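Local atomic coordinates of 4-oxalocrotonate tautomerase (Thermus thermophilus, PDB entry 3ABF), a protein that belongs to the tautomerase enzymes of the macrophage migration inhibitory factor clan, small beta-alpha-beta proteins, and assembles from six copies of one short chain. Residues M1-P13 / E38-W51. Sequence-based numbering, arbitrary orientation.
Sequences MVVLKVTLLEGRP and EVRVILYEVRRDQW. With SO4 (sulfate ion), chain G; SO4 (sulfate ion), chain I.
Val2 and Glu38 begin a parallel ladder of nine backbone hydrogen bonds, which closes with Glu10 N to Val46 O at 3.0 Å. Even-numbered residues of 2-10 each offer N-H to one carbonyl of 38-46, and the carbonyls of Val2, Leu4, Val6 and Leu8 take N-H groups in return. The central bond from Val6 N to Ile42 O is 2.8 Å long and nearly straight (173°).

Glu45 OE2 accepts from two waters, at 2.7 Å from water 1 and 2.6 Å from water 2. Water 1 also donates to Leu9 O and accepts the N-H of Arg12, while water 2 accepts the N-H of Gly11, so one carboxylate oxygen is tied through two waters to the backbone of the turn after strand 2-9. Glu45 OE1 forms a salt bridge with Lys17 of its own chain and accepts a hydrogen bond from Gln50 NE2 of a neighbouring (third) subunit; Glu10 OE1 pairs with Arg47 of that subunit. Lys5, its first torsion (-173°) setting CG against Tyr44 CB, donates from NZ to both sulfates, which Lys5 of other subunits share. Thr7 OG1 lies at the Tyr44 ring edge, 3.4 Å from CD1, and Thr7 CG2 rests over one face of Trp51, whose edge meets Leu9 CD2 (3.6 Å from CE3).

Val2, Leu4, Val6, Val39, Val41 and Leu43 share the face under helix 14-31, which makes the right-handed beta-alpha-beta crossover between the strands. Strand 2-9 pairs antiparallel through Val3 to Thr7 with a strand of the second subunit, so the sheet runs on across the interface; Arg40 and Val41 pair antiparallel with a strand of the third.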
# COMPACT_ATOMS: atom_id res chain seq x y z
N MET A 1 16.54 4.77 -6.07
CA MET A 1 15.98 3.69 -5.21
C MET A 1 14.75 3.07 -5.83
O MET A 1 13.92 3.77 -6.40
CB MET A 1 15.60 4.24 -3.83
CG MET A 1 14.88 3.22 -2.95
SD MET A 1 14.31 3.89 -1.37
CE MET A 1 12.78 4.70 -1.87
N VAL A 2 14.65 1.75 -5.73
CA VAL A 2 13.49 1.02 -6.24
C VAL A 2 13.04 0.12 -5.10
O VAL A 2 13.87 -0.50 -4.42
CB VAL A 2 13.85 0.14 -7.47
CG1 VAL A 2 12.67 -0.74 -7.85
CG2 VAL A 2 14.22 1.03 -8.66
N VAL A 3 11.74 0.05 -4.87
CA VAL A 3 11.22 -0.80 -3.80
C VAL A 3 10.35 -1.89 -4.41
O VAL A 3 9.42 -1.61 -5.17
CB VAL A 3 10.38 -0.02 -2.76
CG1 VAL A 3 9.90 -0.97 -1.65
CG2 VAL A 3 11.19 1.11 -2.17
N LEU A 4 10.66 -3.13 -4.08
CA LEU A 4 9.90 -4.26 -4.56
C LEU A 4 9.16 -4.84 -3.36
O LEU A 4 9.80 -5.32 -2.42
CB LEU A 4 10.84 -5.33 -5.13
CG LEU A 4 11.86 -4.85 -6.17
CD1 LEU A 4 12.75 -6.01 -6.57
CD2 LEU A 4 11.13 -4.29 -7.37
N LYS A 5 7.84 -4.79 -3.38
CA LYS A 5 7.05 -5.34 -2.29
C LYS A 5 6.45 -6.63 -2.80
O LYS A 5 5.78 -6.64 -3.83
CB LYS A 5 5.93 -4.38 -1.84
CG LYS A 5 5.25 -4.90 -0.58
CD LYS A 5 4.29 -3.91 0.06
CE LYS A 5 2.96 -3.89 -0.65
NZ LYS A 5 1.93 -3.19 0.17
N VAL A 6 6.71 -7.72 -2.09
CA VAL A 6 6.18 -9.02 -2.49
C VAL A 6 5.08 -9.43 -1.53
O VAL A 6 5.32 -9.55 -0.33
CB VAL A 6 7.27 -10.11 -2.43
CG1 VAL A 6 6.72 -11.44 -2.97
CG2 VAL A 6 8.52 -9.65 -3.21
N THR A 7 3.88 -9.62 -2.04
CA THR A 7 2.78 -10.05 -1.19
C THR A 7 2.63 -11.55 -1.41
O THR A 7 2.44 -12.00 -2.54
CB THR A 7 1.48 -9.31 -1.53
OG1 THR A 7 1.69 -7.91 -1.34
CG2 THR A 7 0.35 -9.76 -0.62
N LEU A 8 2.77 -12.32 -0.34
CA LEU A 8 2.65 -13.78 -0.41
C LEU A 8 2.22 -14.34 0.93
O LEU A 8 2.31 -13.65 1.95
CB LEU A 8 4.00 -14.40 -0.80
CG LEU A 8 5.14 -14.35 0.22
CD1 LEU A 8 6.34 -15.08 -0.34
CD2 LEU A 8 5.52 -12.91 0.56
N LEU A 9 1.77 -15.59 0.95
CA LEU A 9 1.33 -16.21 2.18
C LEU A 9 2.53 -16.46 3.08
O LEU A 9 3.61 -16.82 2.59
CB LEU A 9 0.61 -17.53 1.90
CG LEU A 9 -0.79 -17.44 1.29
CD1 LEU A 9 -1.26 -18.84 0.91
CD2 LEU A 9 -1.76 -16.81 2.28
N GLU A 10 2.32 -16.28 4.38
CA GLU A 10 3.36 -16.48 5.37
C GLU A 10 3.75 -17.96 5.42
O GLU A 10 2.94 -18.83 5.11
CB GLU A 10 2.85 -16.02 6.74
CG GLU A 10 3.93 -15.96 7.82
CD GLU A 10 3.50 -15.15 9.04
OE1 GLU A 10 4.31 -15.02 9.97
OE2 GLU A 10 2.35 -14.64 9.07
N GLY A 11 4.99 -18.25 5.80
CA GLY A 11 5.38 -19.65 5.91
C GLY A 11 6.59 -20.13 5.13
O GLY A 11 7.16 -21.17 5.46
N ARG A 12 7.00 -19.40 4.10
CA ARG A 12 8.15 -19.83 3.32
C ARG A 12 9.37 -19.96 4.22
O ARG A 12 9.58 -19.15 5.13
CB ARG A 12 8.43 -18.84 2.19
CG ARG A 12 7.28 -18.67 1.22
CD ARG A 12 7.10 -19.89 0.34
NE ARG A 12 6.03 -19.69 -0.64
CZ ARG A 12 5.91 -20.37 -1.78
NH1 ARG A 12 4.91 -20.12 -2.61
NH2 ARG A 12 6.81 -21.30 -2.09
N PRO A 13 10.20 -20.99 3.99
CA PRO A 13 11.41 -21.18 4.81
C PRO A 13 12.45 -20.09 4.57
O PRO A 13 12.49 -19.49 3.51
CB PRO A 13 11.90 -22.56 4.37
CG PRO A 13 11.51 -22.59 2.92
CD PRO A 13 10.10 -22.03 2.96
N GLU A 38 20.46 0.35 -3.42
CA GLU A 38 19.25 1.11 -3.71
C GLU A 38 18.04 0.26 -4.09
O GLU A 38 16.97 0.79 -4.39
CB GLU A 38 19.53 2.15 -4.80
CG GLU A 38 20.39 3.31 -4.32
CD GLU A 38 19.66 4.23 -3.35
OE1 GLU A 38 20.33 4.93 -2.57
OE2 GLU A 38 18.41 4.26 -3.37
N VAL A 39 18.20 -1.05 -4.08
CA VAL A 39 17.10 -1.95 -4.38
C VAL A 39 16.65 -2.52 -3.03
O VAL A 39 17.41 -3.23 -2.36
CB VAL A 39 17.54 -3.09 -5.31
CG1 VAL A 39 16.41 -4.08 -5.51
CG2 VAL A 39 17.97 -2.51 -6.66
N ARG A 40 15.44 -2.17 -2.62
CA ARG A 40 14.90 -2.63 -1.34
C ARG A 40 13.80 -3.63 -1.61
O ARG A 40 12.98 -3.44 -2.51
CB ARG A 40 14.32 -1.46 -0.54
CG ARG A 40 15.23 -0.24 -0.40
CD ARG A 40 16.48 -0.54 0.39
NE ARG A 40 16.19 -0.80 1.79
CZ ARG A 40 16.83 -0.22 2.81
NH1 ARG A 40 17.80 0.66 2.58
NH2 ARG A 40 16.51 -0.52 4.06
N VAL A 41 13.77 -4.71 -0.84
CA VAL A 41 12.72 -5.69 -1.00
C VAL A 41 12.01 -5.85 0.33
O VAL A 41 12.63 -5.94 1.39
CB VAL A 41 13.27 -7.06 -1.43
CG1 VAL A 41 12.12 -8.05 -1.59
CG2 VAL A 41 14.01 -6.92 -2.77
N ILE A 42 10.69 -5.84 0.27
CA ILE A 42 9.89 -6.00 1.47
C ILE A 42 8.99 -7.20 1.24
O ILE A 42 8.33 -7.30 0.19
CB ILE A 42 9.00 -4.76 1.74
CG1 ILE A 42 9.87 -3.55 2.06
CG2 ILE A 42 8.04 -5.06 2.91
CD1 ILE A 42 9.09 -2.24 2.21
N LEU A 43 8.98 -8.11 2.20
CA LEU A 43 8.14 -9.27 2.09
C LEU A 43 6.93 -9.01 2.97
O LEU A 43 7.03 -8.95 4.20
CB LEU A 43 8.88 -10.54 2.55
CG LEU A 43 10.17 -10.86 1.77
CD1 LEU A 43 10.75 -12.19 2.22
CD2 LEU A 43 9.87 -10.92 0.28
N TYR A 44 5.80 -8.81 2.32
CA TYR A 44 4.54 -8.57 3.02
C TYR A 44 3.87 -9.94 3.08
O TYR A 44 3.20 -10.34 2.14
CB TYR A 44 3.67 -7.61 2.22
CG TYR A 44 2.28 -7.42 2.77
CD1 TYR A 44 1.22 -7.08 1.93
CD2 TYR A 44 2.00 -7.62 4.13
CE1 TYR A 44 -0.08 -6.95 2.42
CE2 TYR A 44 0.69 -7.50 4.62
CZ TYR A 44 -0.33 -7.16 3.76
OH TYR A 44 -1.63 -7.04 4.22
N GLU A 45 4.07 -10.64 4.19
CA GLU A 45 3.51 -11.98 4.36
C GLU A 45 2.13 -11.89 4.98
O GLU A 45 1.96 -11.33 6.08
CB GLU A 45 4.45 -12.82 5.23
CG GLU A 45 5.82 -13.05 4.61
CD GLU A 45 6.75 -13.83 5.52
OE1 GLU A 45 7.42 -13.21 6.38
OE2 GLU A 45 6.79 -15.07 5.40
N VAL A 46 1.15 -12.46 4.30
CA VAL A 46 -0.21 -12.41 4.80
C VAL A 46 -0.65 -13.77 5.32
O VAL A 46 -0.23 -14.81 4.81
CB VAL A 46 -1.18 -11.90 3.72
CG1 VAL A 46 -0.65 -10.60 3.14
CG2 VAL A 46 -1.34 -12.93 2.64
N ARG A 47 -1.47 -13.75 6.35
CA ARG A 47 -1.94 -14.98 6.93
C ARG A 47 -3.10 -15.53 6.12
O ARG A 47 -3.74 -14.80 5.37
CB ARG A 47 -2.33 -14.75 8.39
CG ARG A 47 -1.12 -14.26 9.21
CD ARG A 47 -1.27 -14.58 10.68
NE ARG A 47 -2.30 -13.76 11.31
CZ ARG A 47 -2.12 -12.50 11.70
NH1 ARG A 47 -3.11 -11.83 12.27
NH2 ARG A 47 -0.93 -11.92 11.52
N ARG A 48 -3.36 -16.82 6.25
CA ARG A 48 -4.43 -17.44 5.48
C ARG A 48 -5.82 -16.88 5.76
O ARG A 48 -6.69 -16.95 4.90
CB ARG A 48 -4.41 -18.95 5.68
CG ARG A 48 -3.26 -19.62 4.92
CD ARG A 48 -3.27 -21.12 5.14
NE ARG A 48 -2.42 -21.83 4.19
CZ ARG A 48 -1.12 -21.59 4.03
NH1 ARG A 48 -0.42 -22.28 3.15
NH2 ARG A 48 -0.53 -20.66 4.76
N ASP A 49 -6.06 -16.35 6.96
CA ASP A 49 -7.37 -15.78 7.25
C ASP A 49 -7.43 -14.29 6.88
O ASP A 49 -8.33 -13.58 7.32
CB ASP A 49 -7.76 -16.01 8.72
CG ASP A 49 -6.86 -15.26 9.70
OD1 ASP A 49 -5.67 -15.04 9.38
OD2 ASP A 49 -7.35 -14.92 10.80
N GLN A 50 -6.48 -13.83 6.07
CA GLN A 50 -6.44 -12.43 5.62
C GLN A 50 -6.39 -12.31 4.10
O GLN A 50 -6.25 -11.20 3.56
CB GLN A 50 -5.20 -11.73 6.16
CG GLN A 50 -5.04 -11.76 7.66
CD GLN A 50 -3.79 -11.06 8.10
OE1 GLN A 50 -2.71 -11.26 7.53
NE2 GLN A 50 -3.90 -10.24 9.15
N TRP A 51 -6.49 -13.43 3.40
CA TRP A 51 -6.41 -13.40 1.94
C TRP A 51 -7.51 -14.25 1.35
O TRP A 51 -7.72 -15.39 1.76
CB TRP A 51 -5.05 -13.92 1.47
CG TRP A 51 -4.54 -13.20 0.21
CD1 TRP A 51 -5.19 -12.20 -0.48
CD2 TRP A 51 -3.30 -13.40 -0.48
NE1 TRP A 51 -4.43 -11.77 -1.54
CE2 TRP A 51 -3.26 -12.49 -1.57
CE3 TRP A 51 -2.22 -14.26 -0.28
CZ2 TRP A 51 -2.18 -12.42 -2.45
CZ3 TRP A 51 -1.14 -14.19 -1.17
CH2 TRP A 51 -1.13 -13.28 -2.23
S SO4 G . -0.92 -2.62 -1.87
O1 SO4 G . -0.83 -2.71 -0.40
O2 SO4 G . -1.58 -1.37 -2.27
O3 SO4 G . 0.44 -2.66 -2.43
O4 SO4 G . -1.69 -3.77 -2.38
S SO4 I . 3.21 0.40 0.34
O1 SO4 I . 3.85 1.38 1.22
O2 SO4 I . 1.87 0.88 -0.03
O3 SO4 I . 4.00 0.22 -0.89
O4 SO4 I . 3.11 -0.89 1.05
O HOH W 1 6.18 -16.60 3.29
O HOH W 2 7.59 -16.97 7.03